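Local coordinates for protein Ton_1535 (Thermococcus onnurineus, PDB 3ZPJ) that is of unknown function but folds as an all-helical alpha-solenoid, with a left-handed helical turn that sets it apart from ordinary solenoids, at residues V265-K268 with A269-C273; F278-V281 with N282-I286; L293-L296 with R297-L300; I306-I309 with H310-S313; A320-L323 with V324-K327. All coordinates share one frame; numbering follows the deposited sequence.

Interaction 1: residues V265-K268 with A269-C273; sequences VVDK and AFECC
Asp267 and Glu271 meet one turn apart near the C-terminal end of helix 262-271, in the alpha-solenoid. Glu271 runs back, extended beyond CG, past Asp267 O: its CG stands beside the backbone N (chi1 -65°), which brings OE1 to 3.3 Å from Asp267 CB. The two carboxylates stay apart, Asp267 OD2 lying 4.7 Å from Glu271 OE1, close enough that each would probably disfavour the other's negative charge. The Asp267 carbonyl oxygen has two donors: Glu271 N reaches it in the carbonyl plane at 2.8 Å, while Phe270 N comes from above that plane in a longer bond. Phe270 turns its ring edge to the preceding turn: Val266 O lies there in plane, 3.3 Å from CD1. Further out, Arg298 makes a cation-pi contact with this ring, and Val266 packs against Leu293 of helix 280-293. On the side toward helix 240-256, Ala269 touches Glu247 and the Lys268 chain bends at its last torsion, so that NZ, in a long, weak ion pair with Glu247, comes 3.7 Å from Cys272 CB. Near the helix end Cys272 N bonds weakly to Lys268 O, and the neighbouring cysteines close a vicinal disulfide, Cys272 SG to Cys273 SG, at 2.0 Å.

Interaction 2: residues F278-V281 with N282-I286; sequences FTDV and NVQHI
Phe278 packs on Ile286, two turns further along, where the chain enters helix 280-293. Followed outward, the Phe278 side chain first sets CB against Val283 CG2 at 3.7 Å. From there the ring is carried on toward the next turn, with CD1 near both Asn282 CB and Ile286 CD1. CE1 then makes the closest ring contact, 3.6 Å from Ile286 CD1, and CZ still brushes the same methyl. Phe278 and Ile286 cross at about a right angle, whereas the ring plane stands 82° from the Asn282 amide. Val241 and Ile245 of helix 240-256 extend this apolar patch, the first against Phe278 and the second against Ile286.

Polar contacts complete the first turn. Thr279 places OG1 between its backbone N and carbonyl carbon (chi1 59°), from where it accepts Asn282 N at 3.2 Å in a nearly straight bond. The Asn282 amide crosses this hydroxyl obliquely, ND2 3.0 Å from OG1 but badly angled for bonding. Asp280 OD2 accepts Gln284 NE2 at 2.8 Å from above the carboxylate plane, while the bond lies close to the plane of the Gln284 amide. That carboxylate is also gripped from outside, OD1 by Gln307 N and OD2 by Asn308 N, so three donors hold it in place and would probably stabilise its negative charge. Val283 N bonds to Thr279 O and Gln284 N to Asp280 O, continuing the helical pattern. The whole is a threonine N-cap, with the hydroxyl closing the first turn of an alpha-helix.

Interaction 3: residues L293-L296 with R297-L300; sequences LGNL and RRAL
The Asn295 amide and the Arg298 guanidinium are the flat groups that meet here, their planes 67° apart. Asn295 ND2 sits at the guanidinium edge, in plane, 3.4 Å from Arg298 NE; both are donors, so this is a packing contact. Over the rim of one face of the same guanidinium reaches Arg297 NH2, 3.6 Å above the plane. The Arg298 stem, at CG, lies in turn over the rim of the Arg297 guanidinium. The two heads do not stack, and their like charges would probably repel.

The stem of Arg298 runs extended from CG to NE and passes obliquely across the amide, bringing CD to 3.2 Å from Asn295 ND2. Asn295 holds its CG opposite the backbone nitrogen (chi1 -168°), swinging OD1 over the first turn of helix 296-303. There OD1 accepts Arg298 N at 3.0 Å in a nearly straight bond, the donor lying above the carbonyl plane. Asn295 O takes Ala299 N in its own carbonyl plane, and Leu296 O takes Leu300 N. With an alanine at Asn295, Arg298 N would probably be left without its capping acceptor and the Arg298 stem without the amide it packs against.

Just before this N-cap, Gly294 closes helix 280-293 in a Schellman motif; its positive phi of 96° would jam a side chain against the preceding carbonyl. The corner lies between several helices: Leu293 packs on helix 240-256, Asn295 touches Val266 of helix 262-271, Ala299 rests on Leu290, and Leu296 and Leu300 face helix 309-325.

Interaction 4: residues I306-I309 with H310-S313; sequences IQNI and HKRS
Hydrogen bonds dominate where the Asn308 and Arg312 side chains tie residues 306-309 to the first turn of helix 309-325. Asn308 is the N-cap: with CG trans to its own nitrogen (chi1 176°), OD1 turns back over the helix start. It accepts Lys311 N in the carbonyl plane at 2.6 Å and, more weakly, His310 N, so one oxygen serves two amides of the first turn. Arg312 binds the loop before the helix. Its chain bends at chi3 and carries NH1 to Ile306 O, 2.8 Å away, with a weak second bond to Gln307 O; this end of the guanidinium meets both carbonyls near its plane. Ser313 doubles up on Ile309 O: OG donates to it at 3.1 Å, and Ser313 N reaches it from above the carbonyl plane. Ser313 OG has its strongest polar partner elsewhere, accepting Asp341 N.

Among the apolar and ring contacts, Ile309 lays CG2 over one face of the His310 ring, 3.8 Å from its centroid, in a CH-pi contact. Ile309 CG1 approaches Arg312 NH2 obliquely at 3.8 Å. Ile306 packs on the turn, its CB 3.9 Å from Arg312 CB and its CG2 against Lys311 CB.

Of the charged ends, Lys311 NZ pairs with Glu314 one turn ahead. On one side the turn rests on helix 280-293, where Ile306 touches Val283, and Ile306, Asn308 and Lys311 all touch Gln284; on another, Ile309, Arg312 and Ser313 meet Pro340 in the loop before helix 342-351.

Interaction 5: residues A320-L323 with V324-K327; sequences ALEL and VRRK
Glu322 reaches forward to both Arg325 and Arg326 at the C-terminal end of helix 309-325, a helix of the alpha-solenoid. The packed side of this turn is apolar. Leu323 is buried against Val332 and Ile335 of helix 332-338, and Ala320 touches the same helix. Val324 sets CG2 3.6 Å from Ala320 O, while its N donates to that oxygen; beyond it lie Phe329 and Ile352.

The looser side is that of Arg325, which is exposed, while Leu296 of helix 296-303 still touches Glu322 and Arg326. Glu322 bends at chi2 (66°), which turns the carboxylate along the helix toward its C-terminal end. OE1 forms a long salt bridge with Arg325 NH1, 3.5 Å, meeting the guanidinium at its edge and in plane, although the two planes stand 68° apart. Leu321 CB lies over the centre of one face of that guanidinium, 4.1 Å above it. OE2 instead rests on the Arg326 stem, 3.1 Å from CD, and stays 4.5 Å from NE, beyond a salt bridge. Replacing Glu322 by a glutamine would probably leave Arg325 without its charge partner and lessen the electrostatic pull on Arg326.

Arg326 leaves the helical path, yet its N still donates to Glu322 O at 3.2 Å and weakly to Leu323 O. Its head is held by the corner between helices 280-293 and 296-303, where Arg326 NH1 bonds to Gly294 O.

The five contacts follow one another along the C-terminal part of the solenoid, on helices 262-271, 280-293, 296-303 and 309-325. Interactions 2, 3 and 4 are helix starts, whereas 1 and 5 lie at helix ends. Interactions 2 and 4, whose centres are about 11 Å apart, join through Asp280, which accepts from the backbone of Gln307 and Asn308. Interactions 3 and 5, whose centres are about 12 Å apart, meet through Gly294, Leu296 and Arg326, and interaction 1 reaches interaction 3 through Phe270 and Arg298. Interactions 4 and 5 share helix 309-325, with centres about 20 Å apart. Helix ends about thirty residues apart thus meet, linking each to one a helix or two further on.

Interaction 1: residues V265-K268 with A269-C273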
loop_
_atom_site.group_PDB
_atom_site.type_symbol
_atom_site.label_atom_id
_atom_site.label_comp_id
_atom_site.label_asym_id
_atom_site.label_seq_id
_atom_site.Cartn_x
_atom_site.Cartn_y
_atom_site.Cartn_z
ATOM N N VAL A 265 -4.966 22.461 7.663
ATOM C CA VAL A 265 -5.204 21.129 8.207
ATOM C C VAL A 265 -4.529 20.964 9.565
ATOM O O VAL A 265 -5.066 20.316 10.470
ATOM C CB VAL A 265 -4.704 20.015 7.269
ATOM C CG1 VAL A 265 -4.858 18.659 7.948
ATOM C CG2 VAL A 265 -5.472 20.051 5.933
ATOM N N VAL A 266 -3.354 21.568 9.699
ATOM C CA VAL A 266 -2.571 21.506 10.929
ATOM C C VAL A 266 -3.298 22.214 12.068
ATOM O O VAL A 266 -3.394 21.701 13.190
ATOM C CB VAL A 266 -1.216 22.196 10.722
ATOM C CG1 VAL A 266 -0.586 22.559 12.049
ATOM C CG2 VAL A 266 -0.287 21.316 9.893
ATOM N N ASP A 267 -3.811 23.402 11.783
ATOM C CA ASP A 267 -4.486 24.154 12.837
ATOM C C ASP A 267 -5.725 23.401 13.276
ATOM O O ASP A 267 -5.981 23.265 14.460
ATOM C CB ASP A 267 -4.818 25.573 12.386
ATOM C CG ASP A 267 -3.585 26.441 12.280
ATOM O OD1 ASP A 267 -2.516 25.982 12.743
ATOM O OD2 ASP A 267 -3.681 27.571 11.747
ATOM N N LYS A 268 -6.450 22.854 12.308
ATOM C CA LYS A 268 -7.668 22.130 12.609
ATOM C C LYS A 268 -7.375 20.860 13.391
ATOM O O LYS A 268 -8.153 20.464 14.251
ATOM C CB LYS A 268 -8.433 21.786 11.334
ATOM C CG LYS A 268 -9.767 21.120 11.618
ATOM C CD LYS A 268 -10.388 20.487 10.392
ATOM C CE LYS A 268 -11.320 19.360 10.812
ATOM N NZ LYS A 268 -10.637 18.400 11.752
ATOM N N ALA A 269 -6.241 20.233 13.107
ATOM C CA ALA A 269 -5.892 18.978 13.767
ATOM C C ALA A 269 -5.716 19.132 15.276
ATOM O O ALA A 269 -5.831 18.151 16.011
ATOM C CB ALA A 269 -4.648 18.370 13.146
ATOM N N PHE A 270 -5.431 20.355 15.725
ATOM C CA PHE A 270 -5.303 20.648 17.151
ATOM C C PHE A 270 -6.537 21.368 17.666
ATOM O O PHE A 270 -6.930 21.216 18.819
ATOM C CB PHE A 270 -4.090 21.539 17.413
ATOM C CG PHE A 270 -2.787 20.829 17.291
ATOM C CD1 PHE A 270 -2.131 20.759 16.070
ATOM C CD2 PHE A 270 -2.218 20.215 18.387
ATOM C CE1 PHE A 270 -0.928 20.094 15.951
ATOM C CE2 PHE A 270 -1.011 19.544 18.271
ATOM C CZ PHE A 270 -0.362 19.488 17.047
ATOM N N GLU A 271 -7.136 22.175 16.802
ATOM C CA GLU A 271 -8.248 23.023 17.197
ATOM C C GLU A 271 -9.595 22.333 17.080
ATOM O O GLU A 271 -10.616 22.915 17.415
ATOM C CB GLU A 271 -8.242 24.315 16.379
ATOM C CG GLU A 271 -7.021 25.190 16.647
ATOM C CD GLU A 271 -6.906 26.335 15.668
ATOM O OE1 GLU A 271 -7.246 26.123 14.483
ATOM O OE2 GLU A 271 -6.491 27.444 16.088
ATOM N N CYS A 272 -9.601 21.090 16.614
ATOM C CA CYS A 272 -10.853 20.364 16.436
ATOM C C CYS A 272 -11.282 19.708 17.740
ATOM O O CYS A 272 -12.475 19.560 18.018
ATOM C CB CYS A 272 -10.720 19.287 15.344
ATOM S SG CYS A 272 -9.784 17.796 15.827
ATOM N N CYS A 273 -10.300 19.303 18.537
ATOM C CA CYS A 273 -10.571 18.431 19.667
ATOM C C CYS A 273 -9.784 18.851 20.899
ATOM O O CYS A 273 -8.985 19.792 20.865
ATOM C CB CYS A 273 -10.230 16.983 19.291
ATOM S SG CYS A 273 -10.144 16.660 17.485
#

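Interaction 2: residues F278-V281 with N282-I286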
loop_
_atom_site.group_PDB
_atom_site.type_symbol
_atom_site.label_atom_id
_atom_site.label_comp_id
_atom_site.label_asym_id
_atom_site.label_seq_id
_atom_site.Cartn_x
_atom_site.Cartn_y
_atom_site.Cartn_z
ATOM N N PHE A 278 -1.114 11.189 25.659
ATOM C CA PHE A 278 -0.039 10.781 24.780
ATOM C C PHE A 278 0.899 9.788 25.421
ATOM O O PHE A 278 1.215 9.901 26.600
ATOM C CB PHE A 278 0.754 12.004 24.347
ATOM C CG PHE A 278 -0.032 12.969 23.513
ATOM C CD1 PHE A 278 -0.538 12.588 22.284
ATOM C CD2 PHE A 278 -0.247 14.262 23.948
ATOM C CE1 PHE A 278 -1.255 13.482 21.511
ATOM C CE2 PHE A 278 -0.956 15.157 23.178
ATOM C CZ PHE A 278 -1.462 14.769 21.963
ATOM N N THR A 279 1.346 8.810 24.640
ATOM C CA THR A 279 2.488 8.021 25.058
ATOM C C THR A 279 3.713 8.784 24.594
ATOM O O THR A 279 3.626 9.592 23.672
ATOM C CB THR A 279 2.519 6.669 24.392
ATOM O OG1 THR A 279 2.570 6.859 22.983
ATOM C CG2 THR A 279 1.289 5.857 24.758
ATOM N N ASP A 280 4.850 8.523 25.226
ATOM C CA ASP A 280 6.072 9.249 24.922
ATOM C C ASP A 280 6.449 9.091 23.459
ATOM O O ASP A 280 6.966 10.010 22.831
ATOM C CB ASP A 280 7.217 8.778 25.813
ATOM C CG ASP A 280 8.350 9.775 25.869
ATOM O OD1 ASP A 280 8.083 10.975 26.099
ATOM O OD2 ASP A 280 9.507 9.363 25.663
ATOM N N VAL A 281 6.167 7.922 22.904
ATOM C CA VAL A 281 6.434 7.720 21.502
ATOM C C VAL A 281 5.525 8.616 20.645
ATOM O O VAL A 281 5.986 9.206 19.667
ATOM C CB VAL A 281 6.313 6.236 21.122
ATOM C CG1 VAL A 281 6.233 6.067 19.605
ATOM C CG2 VAL A 281 7.488 5.464 21.719
ATOM N N ASN A 282 4.252 8.740 21.021
ATOM C CA ASN A 282 3.356 9.681 20.342
ATOM C C ASN A 282 3.922 11.105 20.399
ATOM O O ASN A 282 3.935 11.825 19.395
ATOM C CB ASN A 282 1.944 9.648 20.944
ATOM C CG ASN A 282 1.200 8.353 20.635
ATOM O OD1 ASN A 282 1.516 7.664 19.663
ATOM N ND2 ASN A 282 0.207 8.021 21.460
ATOM N N VAL A 283 4.420 11.487 21.569
ATOM C CA VAL A 283 5.048 12.788 21.737
ATOM C C VAL A 283 6.230 12.980 20.789
ATOM O O VAL A 283 6.317 13.978 20.072
ATOM C CB VAL A 283 5.518 12.964 23.167
ATOM C CG1 VAL A 283 6.210 14.294 23.329
ATOM C CG2 VAL A 283 4.342 12.836 24.104
ATOM N N GLN A 284 7.132 12.007 20.775
ATOM C CA GLN A 284 8.273 12.043 19.872
ATOM C C GLN A 284 7.832 12.160 18.429
ATOM O O GLN A 284 8.384 12.939 17.653
ATOM C CB GLN A 284 9.113 10.788 20.054
ATOM C CG GLN A 284 9.640 10.651 21.465
ATOM C CD GLN A 284 10.134 9.262 21.762
ATOM O OE1 GLN A 284 10.387 8.476 20.849
ATOM N NE2 GLN A 284 10.273 8.945 23.042
ATOM N N HIS A 285 6.822 11.384 18.079
ATOM C CA HIS A 285 6.356 11.327 16.705
ATOM C C HIS A 285 5.769 12.677 16.275
ATOM O O HIS A 285 6.065 13.186 15.187
ATOM C CB HIS A 285 5.320 10.207 16.552
ATOM C CG HIS A 285 4.991 9.885 15.127
ATOM N ND1 HIS A 285 5.750 10.336 14.070
ATOM C CD2 HIS A 285 3.986 9.152 14.590
ATOM C CE1 HIS A 285 5.225 9.896 12.937
ATOM N NE2 HIS A 285 4.155 9.181 13.225
ATOM N N ILE A 286 4.942 13.255 17.141
ATOM C CA ILE A 286 4.323 14.534 16.840
ATOM C C ILE A 286 5.374 15.643 16.737
ATOM O O ILE A 286 5.269 16.524 15.873
ATOM C CB ILE A 286 3.232 14.867 17.864
ATOM C CG1 ILE A 286 2.042 13.935 17.662
ATOM C CG2 ILE A 286 2.782 16.309 17.734
ATOM C CD1 ILE A 286 1.057 13.916 18.812
#

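Interaction 3: residues L293-L296 with R297-L300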
loop_
_atom_site.group_PDB
_atom_site.type_symbol
_atom_site.label_atom_id
_atom_site.label_comp_id
_atom_site.label_asym_id
_atom_site.label_seq_id
_atom_site.Cartn_x
_atom_site.Cartn_y
_atom_site.Cartn_z
ATOM N N LEU A 293 7.090 19.826 9.299
ATOM C CA LEU A 293 6.050 20.710 8.796
ATOM C C LEU A 293 6.501 22.170 8.800
ATOM O O LEU A 293 6.019 22.971 8.002
ATOM C CB LEU A 293 4.777 20.556 9.626
ATOM C CG LEU A 293 3.900 19.357 9.284
ATOM C CD1 LEU A 293 2.968 19.014 10.452
ATOM C CD2 LEU A 293 3.115 19.639 8.014
ATOM N N GLY A 294 7.417 22.516 9.703
ATOM C CA GLY A 294 7.849 23.893 9.846
ATOM C C GLY A 294 7.125 24.648 10.942
ATOM O O GLY A 294 7.304 25.854 11.092
ATOM N N ASN A 295 6.292 23.954 11.710
ATOM C CA ASN A 295 5.667 24.579 12.866
ATOM C C ASN A 295 6.596 24.404 14.067
ATOM O O ASN A 295 6.389 23.541 14.916
ATOM C CB ASN A 295 4.274 23.992 13.135
ATOM C CG ASN A 295 3.459 24.813 14.138
ATOM O OD1 ASN A 295 3.999 25.395 15.090
ATOM N ND2 ASN A 295 2.145 24.854 13.929
ATOM N N LEU A 296 7.631 25.229 14.129
ATOM C CA LEU A 296 8.633 25.082 15.168
ATOM C C LEU A 296 8.129 25.496 16.553
ATOM O O LEU A 296 8.651 25.028 17.565
ATOM C CB LEU A 296 9.930 25.801 14.771
ATOM C CG LEU A 296 10.426 25.279 13.416
ATOM C CD1 LEU A 296 11.729 25.914 12.956
ATOM C CD2 LEU A 296 10.563 23.766 13.449
ATOM N N ARG A 297 7.104 26.347 16.603
ATOM C CA ARG A 297 6.518 26.727 17.892
ATOM C C ARG A 297 5.925 25.506 18.585
ATOM O O ARG A 297 6.305 25.176 19.713
ATOM C CB ARG A 297 5.439 27.813 17.747
ATOM C CG ARG A 297 4.619 28.014 19.032
ATOM C CD ARG A 297 3.523 29.085 18.926
ATOM N NE ARG A 297 2.338 28.660 18.171
ATOM C CZ ARG A 297 1.290 28.012 18.689
ATOM N NH1 ARG A 297 1.271 27.684 19.972
ATOM N NH2 ARG A 297 0.259 27.681 17.920
ATOM N N ARG A 298 4.991 24.841 17.907
ATOM C CA ARG A 298 4.339 23.660 18.463
ATOM C C ARG A 298 5.348 22.532 18.641
ATOM O O ARG A 298 5.305 21.811 19.633
ATOM C CB ARG A 298 3.200 23.186 17.563
ATOM C CG ARG A 298 1.979 24.091 17.500
ATOM C CD ARG A 298 0.946 23.454 16.586
ATOM N NE ARG A 298 -0.226 24.284 16.343
ATOM C CZ ARG A 298 -1.276 24.333 17.152
ATOM N NH1 ARG A 298 -1.284 23.613 18.269
ATOM N NH2 ARG A 298 -2.312 25.107 16.853
ATOM N N ALA A 299 6.258 22.393 17.677
ATOM C CA ALA A 299 7.260 21.334 17.716
ATOM C C ALA A 299 8.114 21.427 18.969
ATOM O O ALA A 299 8.463 20.415 19.574
ATOM C CB ALA A 299 8.131 21.364 16.469
ATOM N N LEU A 300 8.427 22.646 19.385
ATOM C CA LEU A 300 9.192 22.816 20.607
ATOM C C LEU A 300 8.392 22.388 21.835
ATOM O O LEU A 300 8.945 21.764 22.749
ATOM C CB LEU A 300 9.687 24.252 20.753
ATOM C CG LEU A 300 10.740 24.430 21.841
ATOM C CD1 LEU A 300 11.942 23.547 21.551
ATOM C CD2 LEU A 300 11.159 25.892 21.968
#

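Interaction 4: residues I306-I309 with H310-S313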
loop_
_atom_site.group_PDB
_atom_site.type_symbol
_atom_site.label_atom_id
_atom_site.label_comp_id
_atom_site.label_asym_id
_atom_site.label_seq_id
_atom_site.Cartn_x
_atom_site.Cartn_y
_atom_site.Cartn_z
ATOM N N ILE A 306 9.192 15.165 25.694
ATOM C CA ILE A 306 9.770 13.848 25.456
ATOM C C ILE A 306 10.554 13.390 26.682
ATOM O O ILE A 306 11.481 14.067 27.128
ATOM C CB ILE A 306 10.708 13.859 24.245
ATOM C CG1 ILE A 306 9.941 14.243 22.979
ATOM C CG2 ILE A 306 11.380 12.503 24.078
ATOM C CD1 ILE A 306 10.850 14.597 21.814
ATOM N N GLN A 307 10.171 12.244 27.233
ATOM C CA GLN A 307 10.775 11.742 28.462
ATOM C C GLN A 307 12.083 10.995 28.205
ATOM O O GLN A 307 13.023 11.108 28.983
ATOM C CB GLN A 307 9.786 10.857 29.226
ATOM C CG GLN A 307 8.606 11.612 29.823
ATOM C CD GLN A 307 8.991 12.423 31.050
ATOM O OE1 GLN A 307 8.696 13.616 31.137
ATOM N NE2 GLN A 307 9.642 11.774 32.012
ATOM N N ASN A 308 12.153 10.237 27.118
ATOM C CA ASN A 308 13.411 9.586 26.755
ATOM C C ASN A 308 14.523 10.602 26.496
ATOM O O ASN A 308 14.451 11.385 25.550
ATOM C CB ASN A 308 13.259 8.684 25.531
ATOM C CG ASN A 308 14.585 8.093 25.097
ATOM O OD1 ASN A 308 15.331 8.698 24.324
ATOM N ND2 ASN A 308 14.905 6.919 25.627
ATOM N N ILE A 309 15.554 10.561 27.333
ATOM C CA ILE A 309 16.599 11.574 27.328
ATOM C C ILE A 309 17.315 11.708 25.977
ATOM O O ILE A 309 17.732 12.799 25.591
ATOM C CB ILE A 309 17.589 11.364 28.518
ATOM C CG1 ILE A 309 18.385 12.629 28.787
ATOM C CG2 ILE A 309 18.509 10.179 28.282
ATOM C CD1 ILE A 309 19.259 12.525 30.003
ATOM N N HIS A 310 17.418 10.615 25.234
ATOM C CA HIS A 310 18.123 10.658 23.959
ATOM C C HIS A 310 17.236 11.174 22.840
ATOM O O HIS A 310 17.670 11.972 22.004
ATOM C CB HIS A 310 18.702 9.286 23.620
ATOM C CG HIS A 310 19.668 8.779 24.648
ATOM N ND1 HIS A 310 19.303 7.899 25.644
ATOM C CD2 HIS A 310 20.979 9.056 24.853
ATOM C CE1 HIS A 310 20.349 7.644 26.412
ATOM N NE2 HIS A 310 21.379 8.334 25.953
ATOM N N LYS A 311 15.989 10.721 22.827
ATOM C CA LYS A 311 15.044 11.187 21.827
ATOM C C LYS A 311 14.815 12.683 21.994
ATOM O O LYS A 311 14.710 13.414 21.015
ATOM C CB LYS A 311 13.722 10.423 21.914
ATOM C CG LYS A 311 13.489 9.490 20.734
ATOM C CD LYS A 311 14.492 8.344 20.740
ATOM C CE LYS A 311 14.516 7.616 19.412
ATOM N NZ LYS A 311 15.142 8.447 18.344
ATOM N N ARG A 312 14.762 13.133 23.241
ATOM C CA ARG A 312 14.577 14.546 23.515
ATOM C C ARG A 312 15.769 15.326 22.962
ATOM O O ARG A 312 15.602 16.381 22.337
ATOM C CB ARG A 312 14.386 14.799 25.021
ATOM C CG ARG A 312 14.335 16.274 25.405
ATOM C CD ARG A 312 13.700 16.492 26.769
ATOM N NE ARG A 312 14.649 16.330 27.867
ATOM C CZ ARG A 312 14.749 15.246 28.638
ATOM N NH1 ARG A 312 13.952 14.197 28.441
ATOM N NH2 ARG A 312 15.654 15.208 29.609
ATOM N N SER A 313 16.970 14.797 23.190
ATOM C CA SER A 313 18.184 15.423 22.686
ATOM C C SER A 313 18.134 15.586 21.173
ATOM O O SER A 313 18.398 16.663 20.649
ATOM C CB SER A 313 19.413 14.623 23.107
ATOM O OG SER A 313 19.750 14.902 24.459
#

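Interaction 5: residues A320-L323 with V324-K327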
loop_
_atom_site.group_PDB
_atom_site.type_symbol
_atom_site.label_atom_id
_atom_site.label_comp_id
_atom_site.label_asym_id
_atom_site.label_seq_id
_atom_site.Cartn_x
_atom_site.Cartn_y
_atom_site.Cartn_z
ATOM N N ALA A 320 16.572 23.121 16.402
ATOM C CA ALA A 320 17.558 24.188 16.459
ATOM C C ALA A 320 18.248 24.386 15.114
ATOM O O ALA A 320 18.543 25.515 14.734
ATOM C CB ALA A 320 18.575 23.924 17.550
ATOM N N LEU A 321 18.505 23.298 14.398
ATOM C CA LEU A 321 19.116 23.407 13.077
ATOM C C LEU A 321 18.187 24.136 12.116
ATOM O O LEU A 321 18.616 25.021 11.368
ATOM C CB LEU A 321 19.453 22.031 12.504
ATOM C CG LEU A 321 20.493 21.185 13.235
ATOM C CD1 LEU A 321 20.744 19.909 12.448
ATOM C CD2 LEU A 321 21.787 21.956 13.464
ATOM N N GLU A 322 16.913 23.754 12.139
ATOM C CA GLU A 322 15.925 24.381 11.279
ATOM C C GLU A 322 15.834 25.866 11.589
ATOM O O GLU A 322 15.748 26.693 10.683
ATOM C CB GLU A 322 14.556 23.739 11.458
ATOM C CG GLU A 322 13.545 24.240 10.451
ATOM C CD GLU A 322 13.897 23.833 9.033
ATOM O OE1 GLU A 322 14.502 22.749 8.866
ATOM O OE2 GLU A 322 13.563 24.587 8.092
ATOM N N LEU A 323 15.846 26.199 12.873
ATOM C CA LEU A 323 15.888 27.598 13.275
ATOM C C LEU A 323 16.996 28.329 12.527
ATOM O O LEU A 323 16.743 29.339 11.894
ATOM C CB LEU A 323 16.062 27.742 14.787
ATOM C CG LEU A 323 14.767 27.653 15.593
ATOM C CD1 LEU A 323 14.991 28.061 17.037
ATOM C CD2 LEU A 323 13.691 28.515 14.965
ATOM N N VAL A 324 18.206 27.776 12.554
ATOM C CA VAL A 324 19.364 28.397 11.909
ATOM C C VAL A 324 19.161 28.714 10.423
ATOM O O VAL A 324 19.341 29.864 9.999
ATOM C CB VAL A 324 20.634 27.548 12.101
ATOM C CG1 VAL A 324 21.723 27.973 11.121
ATOM C CG2 VAL A 324 21.118 27.672 13.532
ATOM N N ARG A 325 18.782 27.701 9.645
ATOM C CA ARG A 325 18.499 27.889 8.223
ATOM C C ARG A 325 17.581 29.082 7.981
ATOM O O ARG A 325 17.804 29.881 7.073
ATOM C CB ARG A 325 17.873 26.627 7.637
ATOM C CG ARG A 325 18.849 25.480 7.548
ATOM C CD ARG A 325 18.269 24.199 8.100
ATOM N NE ARG A 325 19.258 23.121 8.074
ATOM C CZ ARG A 325 19.008 21.853 8.393
ATOM N NH1 ARG A 325 17.785 21.478 8.763
ATOM N NH2 ARG A 325 19.985 20.955 8.337
ATOM N N ARG A 326 16.570 29.213 8.831
ATOM C CA ARG A 326 15.517 30.193 8.636
ATOM C C ARG A 326 15.709 31.448 9.475
ATOM O O ARG A 326 14.723 32.096 9.818
ATOM C CB ARG A 326 14.166 29.557 8.982
ATOM C CG ARG A 326 13.977 28.145 8.402
ATOM C CD ARG A 326 12.725 27.469 8.947
ATOM N NE ARG A 326 11.759 28.441 9.458
ATOM C CZ ARG A 326 10.543 28.128 9.898
ATOM N NH1 ARG A 326 10.133 26.863 9.880
ATOM N NH2 ARG A 326 9.737 29.082 10.350
ATOM N N LYS A 327 16.959 31.787 9.800
ATOM C CA LYS A 327 17.261 32.923 10.689
ATOM C C LYS A 327 16.644 32.703 12.084
ATOM O O LYS A 327 16.859 31.660 12.692
ATOM C CB LYS A 327 16.793 34.251 10.066
ATOM C CG LYS A 327 17.298 35.541 10.726
ATOM C CD LYS A 327 16.539 36.750 10.175
ATOM C CE LYS A 327 15.815 37.530 11.264
ATOM N NZ LYS A 327 16.734 38.438 12.009
#